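Local coordinates for glycosyl hydrolases family 2, sugar binding domain protein (Bacteroides uniformis str. 3978 T3 ii, PDB 6D1P), which probably hydrolyses O-glycosidic bonds, as a family 2 glycoside hydrolase identified as a beta-glucuronidase of a human gut bacterium, at residues 131-136 and 405-409; 181-187 and 581-586; 391-395 and 431-435; 428-432 and 467-471; 443-448 and 470-474. All coordinates share one frame; numbering follows the deposited sequence.

Contact 1: 131-136 and 405-409; sequences VGGYDE and RMLTN
Asp135 and Asn409 meet at a slant, their carboxylate and amide planes 33° apart, and ND2 of Asn409 donates to OD2 of Asp135 at 2.7 Å. The bond runs close to the amide plane and uses the anti lone pair of OD2; OD1 has His130 as partner. The aspartate reaches its mate because CG stands between the backbone N and the carbonyl carbon (chi1 53°). Arg405 presents an edge of its guanidinium to the backbone: NH2 donates to Val131 O at 3.0 Å, nearly straight at 167°. A water ties the two pairs together, accepting from Arg405 NE and donating to both Val131 O and Asp135 OD2. The contact joins two domains of the family 2 architecture, since the loop between strands 125-131 and 137-140 of the sugar-binding domain rests on helix 397-414 of the TIM barrel. Met406, flexible and unbranched, bends near its end to slip across Asp135 at about a right angle, its CE 3.8 Å from OD1 of Asp135 and 4.1 Å from CD2 at the edge of the Tyr134 ring. Its sulfur lies over Gly132, where a CB would sit tightly against it and, at these backbone angles, against the preceding carbonyl.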
# COMPACT_ATOMS: atom_id res chain seq x y z
N VAL A 131 11.73 20.24 0.27
CA VAL A 131 12.33 19.02 -0.26
C VAL A 131 13.58 18.75 0.57
O VAL A 131 14.46 19.61 0.66
CB VAL A 131 12.67 19.14 -1.76
CG1 VAL A 131 13.39 17.88 -2.21
CG2 VAL A 131 11.40 19.36 -2.60
N GLY A 132 13.64 17.57 1.17
CA GLY A 132 14.69 17.27 2.11
C GLY A 132 14.09 16.76 3.40
O GLY A 132 13.35 17.48 4.08
N GLY A 133 14.41 15.52 3.76
CA GLY A 133 13.78 14.90 4.90
C GLY A 133 14.49 15.07 6.22
O GLY A 133 14.10 14.42 7.19
N TYR A 134 15.52 15.90 6.30
CA TYR A 134 16.34 15.85 7.50
C TYR A 134 16.76 17.19 8.07
O TYR A 134 17.35 17.22 9.15
CB TYR A 134 17.60 15.01 7.22
CG TYR A 134 17.23 13.69 6.62
CD1 TYR A 134 16.83 12.63 7.43
CD2 TYR A 134 17.20 13.53 5.23
CE1 TYR A 134 16.43 11.42 6.88
CE2 TYR A 134 16.80 12.32 4.68
CZ TYR A 134 16.41 11.27 5.50
OH TYR A 134 16.02 10.06 4.97
N ASP A 135 16.48 18.30 7.40
CA ASP A 135 16.77 19.63 7.92
C ASP A 135 15.49 20.28 8.42
O ASP A 135 14.37 19.85 8.11
CB ASP A 135 17.43 20.49 6.84
CG ASP A 135 16.64 20.53 5.53
OD1 ASP A 135 15.82 19.61 5.29
OD2 ASP A 135 16.82 21.49 4.75
N GLU A 136 15.65 21.34 9.21
CA GLU A 136 14.52 22.05 9.79
C GLU A 136 14.10 23.18 8.87
O GLU A 136 14.92 23.78 8.17
CB GLU A 136 14.87 22.63 11.15
CG GLU A 136 15.48 21.64 12.10
CD GLU A 136 15.69 22.22 13.47
OE1 GLU A 136 15.97 23.43 13.56
OE2 GLU A 136 15.55 21.47 14.45
N ARG A 405 21.68 23.42 -0.40
CA ARG A 405 20.72 23.90 0.59
C ARG A 405 20.83 23.12 1.89
O ARG A 405 20.78 23.71 2.98
CB ARG A 405 19.30 23.80 0.03
CG ARG A 405 18.24 24.39 0.93
CD ARG A 405 16.89 24.42 0.20
NE ARG A 405 16.37 23.08 -0.08
CZ ARG A 405 16.31 22.53 -1.29
NH1 ARG A 405 16.72 23.23 -2.35
NH2 ARG A 405 15.81 21.30 -1.46
N MET A 406 20.96 21.80 1.81
CA MET A 406 20.99 21.03 3.06
C MET A 406 22.32 21.24 3.80
O MET A 406 22.33 21.33 5.03
CB MET A 406 20.71 19.56 2.78
CG MET A 406 19.27 19.33 2.30
SD MET A 406 18.76 17.60 2.14
CE MET A 406 18.40 17.15 3.84
N LEU A 407 23.43 21.36 3.06
CA LEU A 407 24.69 21.69 3.73
C LEU A 407 24.56 23.01 4.46
O LEU A 407 24.93 23.12 5.64
CB LEU A 407 25.83 21.73 2.72
CG LEU A 407 27.18 22.08 3.35
CD1 LEU A 407 27.54 21.09 4.42
CD2 LEU A 407 28.24 22.12 2.27
N THR A 408 23.99 24.01 3.78
CA THR A 408 23.79 25.33 4.38
C THR A 408 22.90 25.24 5.62
O THR A 408 23.23 25.79 6.67
CB THR A 408 23.18 26.26 3.34
OG1 THR A 408 24.10 26.41 2.25
CG2 THR A 408 22.87 27.62 3.93
N ASN A 409 21.78 24.51 5.51
CA ASN A 409 20.86 24.39 6.64
C ASN A 409 21.50 23.64 7.80
O ASN A 409 21.36 24.04 8.96
CB ASN A 409 19.57 23.70 6.20
CG ASN A 409 18.66 24.60 5.39
OD1 ASN A 409 18.78 25.81 5.42
ND2 ASN A 409 17.72 23.99 4.66
O HOH W 1 16.11 21.17 1.94

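Contact 2: 181-187 and 581-586; sequences MSDFNLY and FSTPLR
Phe581 turns its ring edge to the backbone of Asp183, CE2 lying 3.1 Å from Asp183 O, near the ring plane, so that ring hydrogens face a carbonyl. Phe184 CB meets the same ring obliquely, and His331 touches the rings of both phenylalanines. On one face of Tyr187 lies Asn185 CB, offset toward the rim, while the Tyr187 hydroxyl bonds to Asp333, a sodium ligand. Asp183 suits its place because its two oxygens serve separate partners: OD2 takes a bond from Asn595, and OD1 accepts from Thr583 OG1 at 2.7 Å, 49° out of the carboxylate plane. Thr583 OG1, anti to its N (chi1 169°), also accepts from Leu585 N at 3.2 Å, an ST turn. A valine in place of Thr583 would probably leave Asp183 OD1 without this donor and Leu585 N without its acceptor. Leu585 CD1 nestles against the carbonyls of Met181 and Ser182, and a water joins Asn185 N to Ser582 O. The loop between strands 162-169 and 194-199 of the sugar-binding domain lies against strand 581-582 of the TIM-barrel domain and the turn after it, with strand 594-595 paired antiparallel and the second subunit packing on Met181 and Leu585.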
# COMPACT_ATOMS: atom_id res chain seq x y z
N MET A 181 19.80 3.87 -3.55
CA MET A 181 20.78 2.82 -3.36
C MET A 181 21.33 2.78 -1.94
O MET A 181 22.05 1.83 -1.60
CB MET A 181 21.90 2.98 -4.38
CG MET A 181 21.39 3.02 -5.82
SD MET A 181 22.71 3.09 -7.05
CE MET A 181 23.39 1.44 -6.87
N SER A 182 20.99 3.76 -1.10
CA SER A 182 21.47 3.81 0.28
C SER A 182 21.00 2.61 1.08
O SER A 182 19.91 2.06 0.84
CB SER A 182 20.99 5.09 0.96
OG SER A 182 21.60 6.24 0.39
N ASP A 183 21.81 2.23 2.07
CA ASP A 183 21.53 1.13 2.98
C ASP A 183 20.70 1.56 4.19
O ASP A 183 20.95 1.16 5.34
CB ASP A 183 22.86 0.50 3.39
CG ASP A 183 22.70 -0.82 4.14
OD1 ASP A 183 21.84 -1.64 3.78
OD2 ASP A 183 23.48 -1.03 5.11
N PHE A 184 19.69 2.40 3.96
CA PHE A 184 18.71 2.76 4.98
C PHE A 184 17.43 3.17 4.26
O PHE A 184 17.43 3.40 3.05
CB PHE A 184 19.23 3.87 5.91
CG PHE A 184 19.56 5.17 5.20
CD1 PHE A 184 20.81 5.36 4.61
CD2 PHE A 184 18.64 6.20 5.16
CE1 PHE A 184 21.14 6.57 3.97
CE2 PHE A 184 18.95 7.41 4.51
CZ PHE A 184 20.21 7.59 3.92
N ASN A 185 16.32 3.23 5.01
CA ASN A 185 15.05 3.64 4.41
C ASN A 185 15.02 5.15 4.28
O ASN A 185 15.49 5.87 5.17
CB ASN A 185 13.84 3.20 5.23
CG ASN A 185 13.75 1.69 5.39
OD1 ASN A 185 13.98 1.15 6.48
ND2 ASN A 185 13.38 1.00 4.31
N LEU A 186 14.48 5.64 3.15
CA LEU A 186 14.08 7.04 2.98
C LEU A 186 12.67 7.14 3.53
O LEU A 186 11.68 7.00 2.80
CB LEU A 186 14.15 7.49 1.52
CG LEU A 186 15.49 7.95 0.91
CD1 LEU A 186 16.61 6.94 1.10
CD2 LEU A 186 15.32 8.27 -0.59
N TYR A 187 12.59 7.38 4.84
CA TYR A 187 11.34 7.34 5.57
C TYR A 187 10.39 8.46 5.14
O TYR A 187 10.81 9.53 4.72
CB TYR A 187 11.62 7.44 7.07
CG TYR A 187 12.02 6.13 7.71
CD1 TYR A 187 11.23 5.00 7.55
CD2 TYR A 187 13.18 6.03 8.47
CE1 TYR A 187 11.58 3.80 8.15
CE2 TYR A 187 13.55 4.82 9.08
CZ TYR A 187 12.73 3.70 8.90
OH TYR A 187 13.04 2.49 9.49
N PHE A 581 19.18 -1.65 12.63
CA PHE A 581 18.25 -0.71 12.03
C PHE A 581 17.74 -1.29 10.72
O PHE A 581 18.35 -2.18 10.12
CB PHE A 581 18.91 0.65 11.80
CG PHE A 581 19.93 0.63 10.71
CD1 PHE A 581 21.24 0.27 10.99
CD2 PHE A 581 19.58 0.93 9.39
CE1 PHE A 581 22.19 0.23 9.99
CE2 PHE A 581 20.52 0.89 8.39
CZ PHE A 581 21.84 0.55 8.68
N SER A 582 16.59 -0.78 10.27
CA SER A 582 15.97 -1.31 9.07
C SER A 582 16.65 -0.76 7.81
O SER A 582 16.98 0.43 7.72
CB SER A 582 14.50 -0.96 9.02
OG SER A 582 13.92 -1.40 7.79
N THR A 583 16.83 -1.63 6.82
CA THR A 583 17.34 -1.23 5.54
C THR A 583 16.54 -1.93 4.45
O THR A 583 16.22 -3.12 4.60
CB THR A 583 18.82 -1.57 5.38
OG1 THR A 583 19.19 -1.37 4.02
CG2 THR A 583 19.08 -3.01 5.78
N PRO A 584 16.22 -1.24 3.36
CA PRO A 584 15.42 -1.87 2.31
C PRO A 584 16.22 -2.86 1.49
O PRO A 584 15.63 -3.62 0.72
CB PRO A 584 14.95 -0.68 1.44
CG PRO A 584 16.04 0.35 1.64
CD PRO A 584 16.57 0.16 3.03
N LEU A 585 17.55 -2.86 1.65
CA LEU A 585 18.46 -3.57 0.76
C LEU A 585 18.67 -5.02 1.13
O LEU A 585 19.22 -5.77 0.32
CB LEU A 585 19.81 -2.87 0.73
CG LEU A 585 19.83 -1.40 0.33
CD1 LEU A 585 21.25 -0.99 0.12
CD2 LEU A 585 18.97 -1.14 -0.93
N ARG A 586 18.27 -5.45 2.31
CA ARG A 586 18.59 -6.78 2.80
C ARG A 586 17.31 -7.58 3.07
O ARG A 586 17.00 -7.89 4.23
CB ARG A 586 19.44 -6.69 4.06
CG ARG A 586 20.75 -5.91 3.89
CD ARG A 586 21.92 -6.79 3.49
NE ARG A 586 21.76 -7.35 2.14
CZ ARG A 586 22.16 -6.73 1.02
NH1 ARG A 586 22.74 -5.54 1.08
NH2 ARG A 586 21.98 -7.31 -0.16
O HOH W 2 23.63 -3.22 2.26
O HOH W 3 16.16 2.96 7.87

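Contact 3: 391-395 and 431-435. With NA (sodium ion), chain D.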
# COMPACT_ATOMS: atom_id res chain seq x y z
N ARG A 391 25.65 7.91 -2.13
CA ARG A 391 25.60 6.96 -3.24
C ARG A 391 24.89 7.51 -4.48
O ARG A 391 24.18 8.52 -4.41
CB ARG A 391 24.93 5.64 -2.83
CG ARG A 391 25.73 4.83 -1.80
CD ARG A 391 25.06 3.49 -1.46
NE ARG A 391 25.90 2.76 -0.52
CZ ARG A 391 25.63 1.55 -0.03
NH1 ARG A 391 24.50 0.92 -0.37
NH2 ARG A 391 26.49 0.98 0.82
N GLY A 392 25.17 6.88 -5.63
CA GLY A 392 24.35 6.98 -6.82
C GLY A 392 24.94 7.79 -7.95
O GLY A 392 24.50 7.63 -9.10
N GLY A 393 25.91 8.66 -7.67
CA GLY A 393 26.47 9.53 -8.68
C GLY A 393 26.17 10.98 -8.39
O GLY A 393 26.44 11.48 -7.30
N LEU A 394 25.56 11.67 -9.36
CA LEU A 394 25.35 13.10 -9.24
C LEU A 394 24.27 13.51 -10.23
O LEU A 394 24.33 13.12 -11.40
CB LEU A 394 26.65 13.88 -9.49
CG LEU A 394 26.58 15.41 -9.58
CD1 LEU A 394 26.28 16.04 -8.22
CD2 LEU A 394 27.87 15.95 -10.15
N GLY A 395 23.28 14.27 -9.76
CA GLY A 395 22.14 14.64 -10.56
C GLY A 395 22.25 16.04 -11.13
O GLY A 395 23.32 16.66 -11.14
N TRP A 431 29.99 5.24 -5.56
CA TRP A 431 29.05 4.17 -5.89
C TRP A 431 28.11 4.63 -7.01
O TRP A 431 27.26 5.50 -6.75
CB TRP A 431 28.27 3.77 -4.65
CG TRP A 431 27.66 2.42 -4.73
CD1 TRP A 431 26.95 1.91 -5.77
CD2 TRP A 431 27.69 1.40 -3.72
NE1 TRP A 431 26.55 0.63 -5.49
CE2 TRP A 431 26.99 0.29 -4.24
CE3 TRP A 431 28.25 1.31 -2.45
CZ2 TRP A 431 26.82 -0.89 -3.51
CZ3 TRP A 431 28.09 0.13 -1.74
CH2 TRP A 431 27.40 -0.96 -2.28
N PRO A 432 28.24 4.13 -8.23
CA PRO A 432 27.38 4.58 -9.34
C PRO A 432 26.07 3.81 -9.44
O PRO A 432 25.89 2.75 -8.84
CB PRO A 432 28.24 4.27 -10.57
CG PRO A 432 29.03 3.10 -10.17
CD PRO A 432 29.36 3.30 -8.71
N GLY A 433 25.16 4.34 -10.26
CA GLY A 433 24.02 3.54 -10.67
C GLY A 433 22.70 4.24 -10.86
O GLY A 433 21.81 3.74 -11.57
N ASP A 434 22.53 5.40 -10.22
CA ASP A 434 21.26 6.09 -10.33
C ASP A 434 21.09 6.81 -11.67
O ASP A 434 19.96 7.16 -12.01
CB ASP A 434 21.09 7.08 -9.17
CG ASP A 434 20.36 6.46 -7.99
OD1 ASP A 434 20.19 5.22 -7.98
OD2 ASP A 434 19.95 7.22 -7.08
N PHE A 435 22.16 7.03 -12.42
CA PHE A 435 22.07 7.65 -13.75
C PHE A 435 22.86 6.82 -14.75
O PHE A 435 23.68 5.97 -14.37
CB PHE A 435 22.57 9.10 -13.73
CG PHE A 435 21.93 9.94 -12.65
CD1 PHE A 435 22.51 10.02 -11.39
CD2 PHE A 435 20.71 10.58 -12.87
CE1 PHE A 435 21.92 10.76 -10.38
CE2 PHE A 435 20.11 11.33 -11.87
CZ PHE A 435 20.72 11.42 -10.61
NA NA D . 17.73 8.44 -12.82
O HOH W 4 25.13 6.95 -11.58
O HOH W 5 17.89 10.06 -15.25
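Gly392 O is gripped from two quarters: Asp434 N donates to it at 3.2 Å, in the carbonyl plane and on a lone pair, and a water sits 2.6 Å from Gly392 O while accepting from the backbone N of both Gly433 and Phe435. The other end of Gly392 is held as well, its N bonded to Trp431 O at 2.7 Å and coming almost head-on to that carbonyl (163°). Glycine is required here, because a CB would be pressed against Asp434 OD2, which Ser179 holds by a hydrogen bond, and against the preceding carbonyl.

Arg391 and Trp431 lie side by side and point the same way. The arginine, extended from CG to NE, runs over one face of the indole and places CZ 3.8 Å from the centroid of the six-membered ring, a cation-pi contact. The two planes are tilted by 31°, which brings NH2 of Arg391 down to 3.1 Å from CZ3 of Trp431. The polar ends look elsewhere, NH2 to Glu428 in a salt bridge and NH1 to Met181 O.

Phe435 receives Leu394 O over one face, and the absence of a side chain on Gly395 lets its CA come 3.5 Å from CZ of Phe435. Asp434 O binds a sodium ion at 2.7 Å, together with a water, Thr174 and Ser44 of the second subunit.

Both segments extend from the C-terminal ends of parallel barrel neighbours, strands 382-386 and 420-432, and Leu394 packs between helices 397-414 and 440-457.

Contact 4: 428-432 and 467-471; sequences ENDWP and RCEFC
Arg467 grips Asp430 side-on, NE at 2.9 Å and NH2 at 2.7 Å both donating to the oxygen OD1 of Asp430. OD1 lies in the guanidinium plane, but the two flat groups are turned 64° apart: NE meets the syn lone pair, whereas NH2 arrives from above the carboxylate plane. Bent at chi3, arginine suits this place by offering an edge to Asp430 and a face to Glu428 at once. The remaining oxygen, OD2 of Asp430, accepts a hydrogen bond from a water that accepts from Glu469 N.

A second ionic pairing works through faces. The carboxylate of Glu428 is stacked over the guanidinium of Arg467, planes 18° apart, and OE2 of Glu428 is a long 3.8 Å from NH1 of Arg467, so charge alone acts between them. The glutamate's closer partners are Arg391 and Arg466.

These residues line the ends of adjacent parallel strands, 420-432 and 462-466, at the C-terminal mouth of the TIM barrel, where glycerol touches Glu428 and thiocyanate lies near Arg467. Glu428 to Trp431 form a type I turn, closed by Trp431 N bonding to Glu428 O.

Among the weaker contacts, Glu428 CA offers its hydrogen to Arg467 O at 3.2 Å. The guanidinium of Arg467 runs nearly parallel to the indole of Trp431, 6° apart, with NH2 of Arg467 3.2 Å from CE3 of Trp431, on the opposite side of the ring from Arg391. Apolar packing completes the set: Phe470 CE1 rests on Asp430 CB, and Cys468 SG lies over one face of the Phe470 ring.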
# COMPACT_ATOMS: atom_id res chain seq x y z
N GLU A 428 30.21 7.44 0.30
CA GLU A 428 30.33 6.51 -0.82
C GLU A 428 29.88 7.15 -2.13
O GLU A 428 29.07 6.61 -2.88
CB GLU A 428 29.57 5.22 -0.51
CG GLU A 428 30.15 4.53 0.74
CD GLU A 428 29.56 3.16 1.06
OE1 GLU A 428 28.53 2.77 0.44
OE2 GLU A 428 30.13 2.48 1.94
N ASN A 429 30.42 8.34 -2.40
CA ASN A 429 30.07 8.95 -3.68
C ASN A 429 30.78 8.28 -4.86
O ASN A 429 30.58 8.71 -6.00
CB ASN A 429 30.37 10.44 -3.65
CG ASN A 429 29.58 11.15 -2.58
OD1 ASN A 429 30.13 11.55 -1.55
ND2 ASN A 429 28.27 11.30 -2.80
N ASP A 430 31.58 7.26 -4.63
CA ASP A 430 32.13 6.47 -5.71
C ASP A 430 31.19 5.34 -6.14
O ASP A 430 31.58 4.53 -6.99
CB ASP A 430 33.47 5.88 -5.29
CG ASP A 430 33.35 4.99 -4.06
OD1 ASP A 430 32.21 4.84 -3.54
OD2 ASP A 430 34.39 4.45 -3.62
N TRP A 431 29.99 5.24 -5.56
CA TRP A 431 29.05 4.17 -5.89
C TRP A 431 28.11 4.63 -7.01
O TRP A 431 27.26 5.50 -6.75
CB TRP A 431 28.27 3.77 -4.65
CG TRP A 431 27.66 2.42 -4.73
CD1 TRP A 431 26.95 1.91 -5.77
CD2 TRP A 431 27.69 1.40 -3.72
NE1 TRP A 431 26.55 0.63 -5.49
CE2 TRP A 431 26.99 0.29 -4.24
CE3 TRP A 431 28.25 1.31 -2.45
CZ2 TRP A 431 26.82 -0.89 -3.51
CZ3 TRP A 431 28.09 0.13 -1.74
CH2 TRP A 431 27.40 -0.96 -2.28
N PRO A 432 28.24 4.13 -8.23
CA PRO A 432 27.38 4.58 -9.34
C PRO A 432 26.07 3.81 -9.44
O PRO A 432 25.89 2.75 -8.84
CB PRO A 432 28.24 4.27 -10.57
CG PRO A 432 29.03 3.10 -10.17
CD PRO A 432 29.36 3.30 -8.71
N ARG A 467 34.84 7.23 1.86
CA ARG A 467 34.90 6.32 0.72
C ARG A 467 34.60 7.04 -0.60
O ARG A 467 33.53 6.89 -1.19
CB ARG A 467 33.95 5.13 0.89
CG ARG A 467 34.43 3.90 0.17
CD ARG A 467 33.35 2.87 0.01
NE ARG A 467 32.63 3.06 -1.26
CZ ARG A 467 31.87 2.13 -1.82
NH1 ARG A 467 31.73 0.96 -1.21
NH2 ARG A 467 31.26 2.35 -2.98
N CYS A 468 35.59 7.82 -1.05
CA CYS A 468 35.57 8.34 -2.41
C CYS A 468 37.03 8.70 -2.73
O CYS A 468 37.45 9.84 -2.54
CB CYS A 468 34.66 9.54 -2.59
SG CYS A 468 34.55 10.03 -4.35
N GLU A 469 37.78 7.70 -3.19
CA GLU A 469 39.23 7.87 -3.28
C GLU A 469 39.61 9.01 -4.22
O GLU A 469 40.56 9.75 -3.94
CB GLU A 469 39.90 6.57 -3.71
CG GLU A 469 39.83 5.47 -2.67
CD GLU A 469 40.44 5.85 -1.30
OE1 GLU A 469 39.72 5.70 -0.27
OE2 GLU A 469 41.63 6.27 -1.25
N PHE A 470 38.86 9.20 -5.32
CA PHE A 470 39.20 10.25 -6.27
C PHE A 470 38.78 11.64 -5.82
O PHE A 470 38.97 12.61 -6.56
CB PHE A 470 38.61 9.95 -7.66
CG PHE A 470 37.10 9.90 -7.72
CD1 PHE A 470 36.42 8.69 -7.76
CD2 PHE A 470 36.35 11.06 -7.80
CE1 PHE A 470 35.03 8.63 -7.84
CE2 PHE A 470 34.96 11.01 -7.89
CZ PHE A 470 34.30 9.79 -7.89
N CYS A 471 38.20 11.77 -4.63
CA CYS A 471 37.94 13.07 -4.02
C CYS A 471 38.67 13.25 -2.70
O CYS A 471 38.52 14.31 -2.08
CB CYS A 471 36.44 13.28 -3.77
SG CYS A 471 35.41 13.52 -5.23
O HOH W 6 36.76 5.24 -3.81

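Contact 5: 443-448 and 470-474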
# COMPACT_ATOMS: atom_id res chain seq x y z
N ILE A 443 31.93 14.96 -10.29
CA ILE A 443 31.76 14.71 -8.86
C ILE A 443 32.84 15.44 -8.07
O ILE A 443 32.55 16.13 -7.08
CB ILE A 443 31.74 13.20 -8.58
CG1 ILE A 443 30.48 12.57 -9.18
CG2 ILE A 443 31.77 12.93 -7.08
CD1 ILE A 443 30.50 11.07 -9.18
N ARG A 444 34.10 15.31 -8.50
CA ARG A 444 35.17 16.11 -7.92
C ARG A 444 34.79 17.58 -7.88
O ARG A 444 34.89 18.24 -6.84
CB ARG A 444 36.47 15.92 -8.72
CG ARG A 444 37.52 15.06 -8.06
CD ARG A 444 38.87 15.16 -8.78
NE ARG A 444 39.71 16.27 -8.32
CZ ARG A 444 40.39 16.26 -7.17
NH1 ARG A 444 40.31 15.21 -6.35
NH2 ARG A 444 41.15 17.29 -6.83
N ALA A 445 34.34 18.12 -9.02
CA ALA A 445 34.05 19.54 -9.11
C ALA A 445 32.99 19.95 -8.10
O ALA A 445 33.13 20.96 -7.41
CB ALA A 445 33.60 19.90 -10.53
N PHE A 446 31.91 19.17 -8.01
CA PHE A 446 30.85 19.52 -7.06
C PHE A 446 31.30 19.25 -5.62
O PHE A 446 30.95 20.02 -4.71
CB PHE A 446 29.58 18.76 -7.39
CG PHE A 446 28.40 19.17 -6.56
CD1 PHE A 446 27.92 20.47 -6.59
CD2 PHE A 446 27.77 18.25 -5.73
CE1 PHE A 446 26.85 20.84 -5.81
CE2 PHE A 446 26.69 18.61 -4.95
CZ PHE A 446 26.23 19.92 -4.99
N MET A 447 32.06 18.18 -5.39
CA MET A 447 32.62 17.98 -4.07
C MET A 447 33.47 19.17 -3.64
O MET A 447 33.38 19.64 -2.50
CB MET A 447 33.46 16.69 -4.03
CG MET A 447 33.91 16.30 -2.63
SD MET A 447 32.51 15.78 -1.59
CE MET A 447 32.20 14.16 -2.28
N GLY A 448 34.29 19.70 -4.56
CA GLY A 448 35.13 20.83 -4.22
C GLY A 448 34.34 22.09 -3.96
O GLY A 448 34.70 22.89 -3.11
N PHE A 470 38.86 9.20 -5.32
CA PHE A 470 39.20 10.25 -6.27
C PHE A 470 38.78 11.64 -5.82
O PHE A 470 38.97 12.61 -6.56
CB PHE A 470 38.61 9.95 -7.66
CG PHE A 470 37.10 9.90 -7.72
CD1 PHE A 470 36.42 8.69 -7.76
CD2 PHE A 470 36.35 11.06 -7.80
CE1 PHE A 470 35.03 8.63 -7.84
CE2 PHE A 470 34.96 11.01 -7.89
CZ PHE A 470 34.30 9.79 -7.89
N CYS A 471 38.20 11.77 -4.63
CA CYS A 471 37.94 13.07 -4.02
C CYS A 471 38.67 13.25 -2.70
O CYS A 471 38.52 14.31 -2.08
CB CYS A 471 36.44 13.28 -3.77
SG CYS A 471 35.41 13.52 -5.23
N LYS A 472 39.44 12.25 -2.23
CA LYS A 472 39.92 12.23 -0.84
C LYS A 472 40.79 13.44 -0.49
O LYS A 472 40.83 13.85 0.67
CB LYS A 472 40.70 10.93 -0.58
CG LYS A 472 42.12 10.95 -1.20
CD LYS A 472 42.74 9.56 -1.30
CE LYS A 472 43.17 9.03 0.05
NZ LYS A 472 44.35 8.12 -0.07
N ASP A 473 41.47 14.03 -1.48
CA ASP A 473 42.38 15.16 -1.26
C ASP A 473 41.65 16.48 -1.04
O ASP A 473 42.29 17.47 -0.66
CB ASP A 473 43.31 15.33 -2.47
CG ASP A 473 42.53 15.47 -3.79
OD1 ASP A 473 41.79 14.52 -4.14
OD2 ASP A 473 42.64 16.53 -4.47
N ILE A 474 40.33 16.52 -1.27
CA ILE A 474 39.62 17.79 -1.28
C ILE A 474 39.30 18.25 0.13
O ILE A 474 39.46 19.43 0.46
CB ILE A 474 38.34 17.68 -2.14
CG1 ILE A 474 38.67 17.72 -3.63
CG2 ILE A 474 37.36 18.80 -1.81
CD1 ILE A 474 37.51 17.24 -4.51
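Cys471 SG drops into a shallow hollow on helix 440-457, with Arg444 CA 3.7 Å from it, Met447 CB 3.9 Å from it, and CG2 of Ile443 at the border. A cysteine, one atom beyond CB, is short enough for a dent this close to the helix backbone. Three residues on, Ile474 forms the next bump: its CD1 settles against Arg444 O and Met447 CB, and its CG2 lies 3.9 Å from Gly448 CA. At the other end, the edge of the Phe470 ring meets the branched flank of Ile443, CE2 3.8 Å from CG2 of Ile443, the two side chains at about a right angle.

Arg444 closes the side of this row. Bent at chi3 (87°), it passes Phe470 O and spreads one face of its guanidinium over Ile474 CD1. It grips Asp473 end-on, NH1 to OD1 at 2.7 Å and NH2 to OD2 at 2.9 Å, both on syn lone pairs and with planes 2° apart; NH1 also donates to Phe470 O. With an alanine here the Asp473 carboxylate would probably lose its charged mate, Phe470 O its donor, and CD1 of Ile474 its cover.

The helix follows barrel strand 420-432, and the loop strand 462-466. Apolar groups fill the inner dents while the paired charges, with exposed Asp473, lie at the rim, so the salt bridge is likely to be partly screened by solvent.

From the N terminus, residues 131-136 open a loop that contact 1 closes at 405-409, and 181-187 open a longer one that contact 2 closes only at 581-586. These two loops cross, and both bind the sugar-binding domain to the TIM barrel. Contact 3 opens inside the first loop and closes beyond it, so it crosses contact 1, while contacts 3, 4 and 5 are all nested within contact 2. They step around the barrel: contact 3 joins the ends of strands 382-386 and 420-432, contact 4 begins where it finishes and reaches the loop after strand 462-466, and contact 5 secures that same loop to helix 440-457.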